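Local coordinates for protein copper-transporting ATPase PAA1, chloroplastic (Arabidopsis thaliana, PDB 5LBD) that uses ATP hydrolysis to move monovalent copper across the plastid envelope into the stroma, this chain being its nucleotide-binding N-domain, at residues Leu30-Ala35 against Asn80-Thr85; Gly74-Val79 against Leu89-Arg94. The protein carries 2 engineered substitutions. One frame throughout, in Å; residues are numbered along the deposited sequence. Where two conformers were deposited one is given.

Contact 1. Residues Leu30-Ala35 against Asn80-Thr85; sequences LMLAAA and NNKRVT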
loop_
_atom_site.group_PDB
_atom_site.type_symbol
_atom_site.label_atom_id
_atom_site.label_comp_id
_atom_site.label_asym_id
_atom_site.label_seq_id
_atom_site.Cartn_x
_atom_site.Cartn_y
_atom_site.Cartn_z
ATOM N N LEU A 30 -5.239 -3.735 -1.974
ATOM C CA LEU A 30 -5.820 -3.064 -0.814
ATOM C C LEU A 30 -5.616 -3.880 0.457
ATOM O O LEU A 30 -5.317 -3.327 1.532
ATOM C CB LEU A 30 -7.306 -2.795 -1.018
ATOM C CG LEU A 30 -7.608 -1.632 -1.930
ATOM C CD1 LEU A 30 -9.075 -1.595 -2.181
ATOM C CD2 LEU A 30 -7.162 -0.319 -1.332
HETATM N N MSE A 31 -5.817 -5.180 0.382
HETATM C CA MSE A 31 -5.687 -6.003 1.563
HETATM C C MSE A 31 -4.221 -6.094 2.016
HETATM O O MSE A 31 -3.960 -6.059 3.189
HETATM C CB MSE A 31 -6.324 -7.358 1.296
HETATM C CG MSE A 31 -7.848 -7.238 1.116
HETATM SE SE MSE A 31 -8.793 -8.904 1.184
HETATM C CE MSE A 31 -7.696 -9.781 -0.011
ATOM N N LEU A 32 -3.267 -6.151 1.085
ATOM C CA LEU A 32 -1.868 -6.180 1.499
ATOM C C LEU A 32 -1.476 -4.857 2.129
ATOM O O LEU A 32 -0.801 -4.817 3.159
ATOM C CB LEU A 32 -0.988 -6.452 0.276
ATOM C CG LEU A 32 -1.015 -7.850 -0.310
ATOM C CD1 LEU A 32 -0.391 -7.834 -1.681
ATOM C CD2 LEU A 32 -0.314 -8.835 0.578
ATOM N N ALA A 33 -1.876 -3.758 1.501
ATOM C CA ALA A 33 -1.523 -2.447 2.069
ATOM C C ALA A 33 -2.181 -2.240 3.431
ATOM O O ALA A 33 -1.564 -1.730 4.369
ATOM C CB ALA A 33 -1.931 -1.343 1.108
ATOM N N ALA A 34 -3.427 -2.680 3.578
ATOM C CA ALA A 34 -4.084 -2.545 4.863
ATOM C C ALA A 34 -3.381 -3.338 5.953
ATOM O O ALA A 34 -3.425 -2.946 7.114
ATOM C CB ALA A 34 -5.534 -2.978 4.759
ATOM N N ALA A 35 -2.782 -4.478 5.618
ATOM C CA ALA A 35 -2.056 -5.240 6.620
ATOM C C ALA A 35 -0.859 -4.456 7.146
ATOM O O ALA A 35 -0.556 -4.486 8.339
ATOM C CB ALA A 35 -1.587 -6.554 6.028
ATOM N N ASN A 80 2.436 -12.154 4.822
ATOM C CA ASN A 80 2.459 -13.475 4.211
ATOM C C ASN A 80 3.729 -13.665 3.394
ATOM O O ASN A 80 3.698 -13.987 2.208
ATOM C CB ASN A 80 1.215 -13.690 3.357
ATOM C CG ASN A 80 -0.068 -13.779 4.194
ATOM O OD1 ASN A 80 -0.021 -13.948 5.418
ATOM N ND2 ASN A 80 -1.221 -13.677 3.529
ATOM N N ASN A 81 4.867 -13.431 4.047
ATOM C CA ASN A 81 6.190 -13.689 3.499
ATOM C C ASN A 81 6.575 -12.748 2.364
ATOM O O ASN A 81 7.534 -13.025 1.632
ATOM C CB ASN A 81 6.326 -15.133 3.028
ATOM C CG ASN A 81 6.315 -16.105 4.169
ATOM O OD1 ASN A 81 5.523 -17.042 4.198
ATOM N ND2 ASN A 81 7.208 -15.889 5.126
ATOM N N LYS A 82 5.871 -11.636 2.197
ATOM C CA LYS A 82 6.218 -10.656 1.183
ATOM C C LYS A 82 6.588 -9.345 1.844
ATOM O O LYS A 82 5.949 -8.939 2.814
ATOM C CB LYS A 82 5.051 -10.440 0.206
ATOM C CG LYS A 82 4.735 -11.658 -0.618
ATOM C CD LYS A 82 3.426 -11.470 -1.359
ATOM C CE LYS A 82 2.224 -11.765 -0.468
ATOM N NZ LYS A 82 2.185 -13.198 -0.082
ATOM N N ARG A 83 7.579 -8.638 1.278
ATOM C CA ARG A 83 7.914 -7.294 1.744
ATOM C C ARG A 83 6.981 -6.299 1.067
ATOM O O ARG A 83 7.123 -6.021 -0.127
ATOM C CB ARG A 83 9.365 -6.942 1.420
ATOM C CG ARG A 83 10.375 -8.000 1.821
ATOM C CD ARG A 83 11.855 -7.535 1.609
ATOM N NE ARG A 83 12.219 -7.311 0.201
ATOM C CZ ARG A 83 12.123 -6.137 -0.422
ATOM N NH1 ARG A 83 11.682 -5.053 0.227
ATOM N NH2 ARG A 83 12.475 -6.050 -1.705
ATOM N N VAL A 84 6.050 -5.739 1.828
ATOM C CA VAL A 84 4.998 -4.885 1.287
ATOM C C VAL A 84 5.298 -3.464 1.734
ATOM O O VAL A 84 5.380 -3.201 2.935
ATOM C CB VAL A 84 3.599 -5.325 1.740
ATOM C CG1 VAL A 84 2.558 -4.360 1.210
ATOM C CG2 VAL A 84 3.304 -6.720 1.261
ATOM N N THR A 85 5.466 -2.554 0.777
ATOM C CA THR A 85 5.739 -1.156 1.058
ATOM C C THR A 85 4.530 -0.324 0.674
ATOM O O THR A 85 3.846 -0.604 -0.307
ATOM C CB THR A 85 6.948 -0.639 0.294
ATOM O OG1 THR A 85 6.771 -0.928 -1.095
ATOM C CG2 THR A 85 8.189 -1.313 0.809
#

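Contact 2. Residues Gly74-Val79 against Leu89-Arg94; sequences GAVAIV and LEWVKR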
loop_
_atom_site.group_PDB
_atom_site.type_symbol
_atom_site.label_atom_id
_atom_site.label_comp_id
_atom_site.label_asym_id
_atom_site.label_seq_id
_atom_site.Cartn_x
_atom_site.Cartn_y
_atom_site.Cartn_z
ATOM N N GLY A 74 7.188 6.519 4.017
ATOM C CA GLY A 74 6.336 5.350 3.866
ATOM C C GLY A 74 6.500 4.390 5.020
ATOM O O GLY A 74 7.172 4.669 6.015
ATOM N N ALA A 75 5.850 3.242 4.848
ATOM C CA ALA A 75 5.897 2.135 5.781
ATOM C C ALA A 75 6.154 0.843 5.032
ATOM O O ALA A 75 5.982 0.756 3.811
ATOM C CB ALA A 75 4.594 2.015 6.584
ATOM N N VAL A 76 6.569 -0.169 5.788
ATOM C CA VAL A 76 6.854 -1.497 5.255
ATOM C C VAL A 76 6.579 -2.524 6.343
ATOM O O VAL A 76 6.746 -2.250 7.538
ATOM C CB VAL A 76 8.316 -1.573 4.743
ATOM C CG1 VAL A 76 9.284 -1.217 5.825
ATOM C CG2 VAL A 76 8.639 -2.964 4.144
ATOM N N ALA A 77 6.138 -3.714 5.937
ATOM C CA ALA A 77 6.026 -4.843 6.846
ATOM C C ALA A 77 6.130 -6.091 5.995
ATOM O O ALA A 77 6.053 -6.033 4.766
ATOM C CB ALA A 77 4.716 -4.795 7.658
ATOM N N ILE A 78 6.316 -7.219 6.642
ATOM C CA ILE A 78 6.233 -8.498 5.963
ATOM C C ILE A 78 4.805 -8.981 6.103
ATOM O O ILE A 78 4.302 -9.145 7.213
ATOM C CB ILE A 78 7.215 -9.513 6.539
ATOM C CG1 ILE A 78 8.634 -8.954 6.482
ATOM C CG2 ILE A 78 7.124 -10.861 5.814
ATOM C CD1 ILE A 78 9.134 -8.686 5.108
ATOM N N VAL A 79 4.169 -9.256 4.971
ATOM C CA VAL A 79 2.807 -9.770 4.963
ATOM C C VAL A 79 2.819 -11.059 4.172
ATOM O O VAL A 79 3.196 -11.055 2.996
ATOM C CB VAL A 79 1.835 -8.754 4.354
ATOM C CG1 VAL A 79 0.406 -9.276 4.400
ATOM C CG2 VAL A 79 1.938 -7.457 5.069
ATOM N N LEU A 89 6.629 7.150 -4.206
ATOM C CA LEU A 89 7.313 6.418 -5.263
ATOM C C LEU A 89 8.785 6.210 -4.914
ATOM O O LEU A 89 9.331 5.120 -5.124
ATOM C CB LEU A 89 7.160 7.169 -6.575
ATOM C CG LEU A 89 7.798 6.517 -7.805
ATOM C CD1 LEU A 89 7.203 5.124 -8.019
ATOM C CD2 LEU A 89 7.637 7.368 -9.030
ATOM N N GLU A 90 9.423 7.230 -4.329
ATOM C CA GLU A 90 10.825 7.104 -3.923
ATOM C C GLU A 90 10.994 6.006 -2.896
ATOM O O GLU A 90 11.964 5.240 -2.955
ATOM C CB GLU A 90 11.360 8.424 -3.351
ATOM C CG GLU A 90 11.152 9.641 -4.234
ATOM C CD GLU A 90 9.849 10.401 -3.876
ATOM O OE1 GLU A 90 8.776 10.066 -4.440
ATOM O OE2 GLU A 90 9.888 11.319 -3.009
ATOM N N TRP A 91 10.058 5.917 -1.941
ATOM C CA TRP A 91 10.122 4.913 -0.881
ATOM C C TRP A 91 10.031 3.505 -1.440
ATOM O O TRP A 91 10.817 2.623 -1.083
ATOM C CB TRP A 91 8.982 5.169 0.110
ATOM C CG TRP A 91 8.732 4.170 1.145
ATOM C CD1 TRP A 91 7.737 3.238 1.168
ATOM C CD2 TRP A 91 9.453 4.025 2.371
ATOM N NE1 TRP A 91 7.812 2.512 2.326
ATOM C CE2 TRP A 91 8.857 2.982 3.087
ATOM C CE3 TRP A 91 10.552 4.677 2.923
ATOM C CZ2 TRP A 91 9.308 2.580 4.346
ATOM C CZ3 TRP A 91 11.013 4.278 4.179
ATOM C CH2 TRP A 91 10.405 3.233 4.870
ATOM N N VAL A 92 9.088 3.267 -2.338
ATOM C CA VAL A 92 8.920 1.913 -2.825
ATOM C C VAL A 92 10.064 1.522 -3.748
ATOM O O VAL A 92 10.464 0.357 -3.780
ATOM C CB VAL A 92 7.544 1.766 -3.496
ATOM C CG1 VAL A 92 6.428 2.166 -2.508
ATOM C CG2 VAL A 92 7.459 2.555 -4.794
ATOM N N LYS A 93 10.600 2.469 -4.523
ATOM C CA LYS A 93 11.792 2.184 -5.320
ATOM C C LYS A 93 13.011 1.919 -4.445
ATOM O O LYS A 93 13.873 1.100 -4.793
ATOM C CB LYS A 93 12.094 3.358 -6.235
ATOM C CG LYS A 93 11.161 3.599 -7.398
ATOM C CD LYS A 93 11.641 4.871 -8.132
ATOM C CE LYS A 93 11.007 5.084 -9.480
ATOM N NZ LYS A 93 11.655 6.265 -10.161
ATOM N N ARG A 94 13.136 2.654 -3.342
ATOM C CA ARG A 94 14.300 2.465 -2.483
ATOM C C ARG A 94 14.295 1.065 -1.902
ATOM O O ARG A 94 15.352 0.465 -1.692
ATOM C CB ARG A 94 14.319 3.494 -1.352
ATOM C CG ARG A 94 15.649 3.721 -0.738
ATOM C CD ARG A 94 15.411 4.552 0.520
ATOM N NE ARG A 94 15.058 3.729 1.672
ATOM C CZ ARG A 94 14.670 4.214 2.849
ATOM N NH1 ARG A 94 14.483 5.522 3.021
ATOM N NH2 ARG A 94 14.451 3.393 3.859
#

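Contact 1. Residues Leu30-Ala35 against Asn80-Thr85
V84 points its CG1 methyl from strand 82-87 at the carbonyl end of L32, 3.9 Å from L32 O and 4.2 Å from side-chain atom L32 CB. With CG1 anti to the backbone N (chi1 177°), that methyl leads toward the helix, and CG2 lies beside the N. Two residues earlier, on the same strand face, K82 brings not its ammonium but its aliphatic stem: K82 CE sits 4.0 Å from L32 CD2, the two side chains crossing at about a right angle. The stem bends at chi3 and again at chi4 (-66°), curling K82 NZ back to donate a hydrogen bond to N80 O at 2.9 Å in the turn before the strand. Shortened to an alanine, this position would probably leave L32 CD2 without the lysine stem beside it and N80 O without its side-chain donor. Further out, L32 also rests on V79, V120 and M60, while I118 and I48 flank A33. With its short axis segment at 84° to the strand, helix 26-37 packs crosswise on the sheet of this N-domain. Across the segments the contact is van der Waals packing, mostly of aliphatic groups; the lysine's charge faces the hairpin turn while its methylenes pack on L32.

Contact 2. Residues Gly74-Val79 against Leu89-Arg94
The indole of W91 lies flat against the backbone of G74, using its face for one residue and its edge for the next. G74 CA stands 3.5 Å from the centroid of the five-membered ring and only 7° off the ring normal, a CH-pi contact, and the peptide then runs on across the ring, G74 C reaching 3.4 Å from W91 CE2. A CB on this residue would run into W91 CD1, and the nearly extended backbone would by itself press it against the preceding carbonyl oxygen; both call for glycine. At the ring's edge, W91 NE1 donates a hydrogen bond to A75 O over 2.9 Å, with the oxygen near the plane of the indole. Seen from the carbonyl, however, the donor stands well above the C=O plane. W91 reaches across because its CG is anti to the backbone N (chi1 171°). V76 CG1 comes in obliquely at the benzo end, 4.1 Å from W91 CZ2, the side chains crossing at about a right angle. Within the helix, R94 turns a guanidinium face to W91 CE3, and its NH2 forms a salt bridge with E70. H95 meets the indole too, its ring inclined to it, and T88 OG1 accepts from W91 N. G74 lies in the GSG sequence that matches the GxG motif of P1B-type ATPase N-domains, whose glycines probably lie beside the bound nucleotide in relatives. Strand and helix segments run at 32° to each other, joined through this one ring. The CH-pi packing of G74 covers one face of the indole, while the NE1 bond probably limits its turning in its own plane, and the tryptophan holds the start of strand 74-79 to helix 89-94 with its buried N-H satisfied.

How the contacts relate
Along the chain the segments alternate: 30-35, 74-79, 80-85, then 89-94. The middle two are consecutive arms of a hairpin, joined by the turn at N80 and N81 and paired side by side in the antiparallel sheet, with a probable hydrogen bond from V84 N to A77 O, 3.0 Å. The contact centres lie about 10 Å apart on opposite faces of that sheet. V84 faces helix 26-37 in contact 1, whereas its neighbour T85 faces the other way, its OG1 3.4 Å from V92 CG1 of helix 89-94. A75 likewise packs on helix 26-37. The hairpin of the N-domain is thus packed by helix 26-37 on one face and helix 89-94 on the other, the latter beside the glycine at the start of strand 74-79.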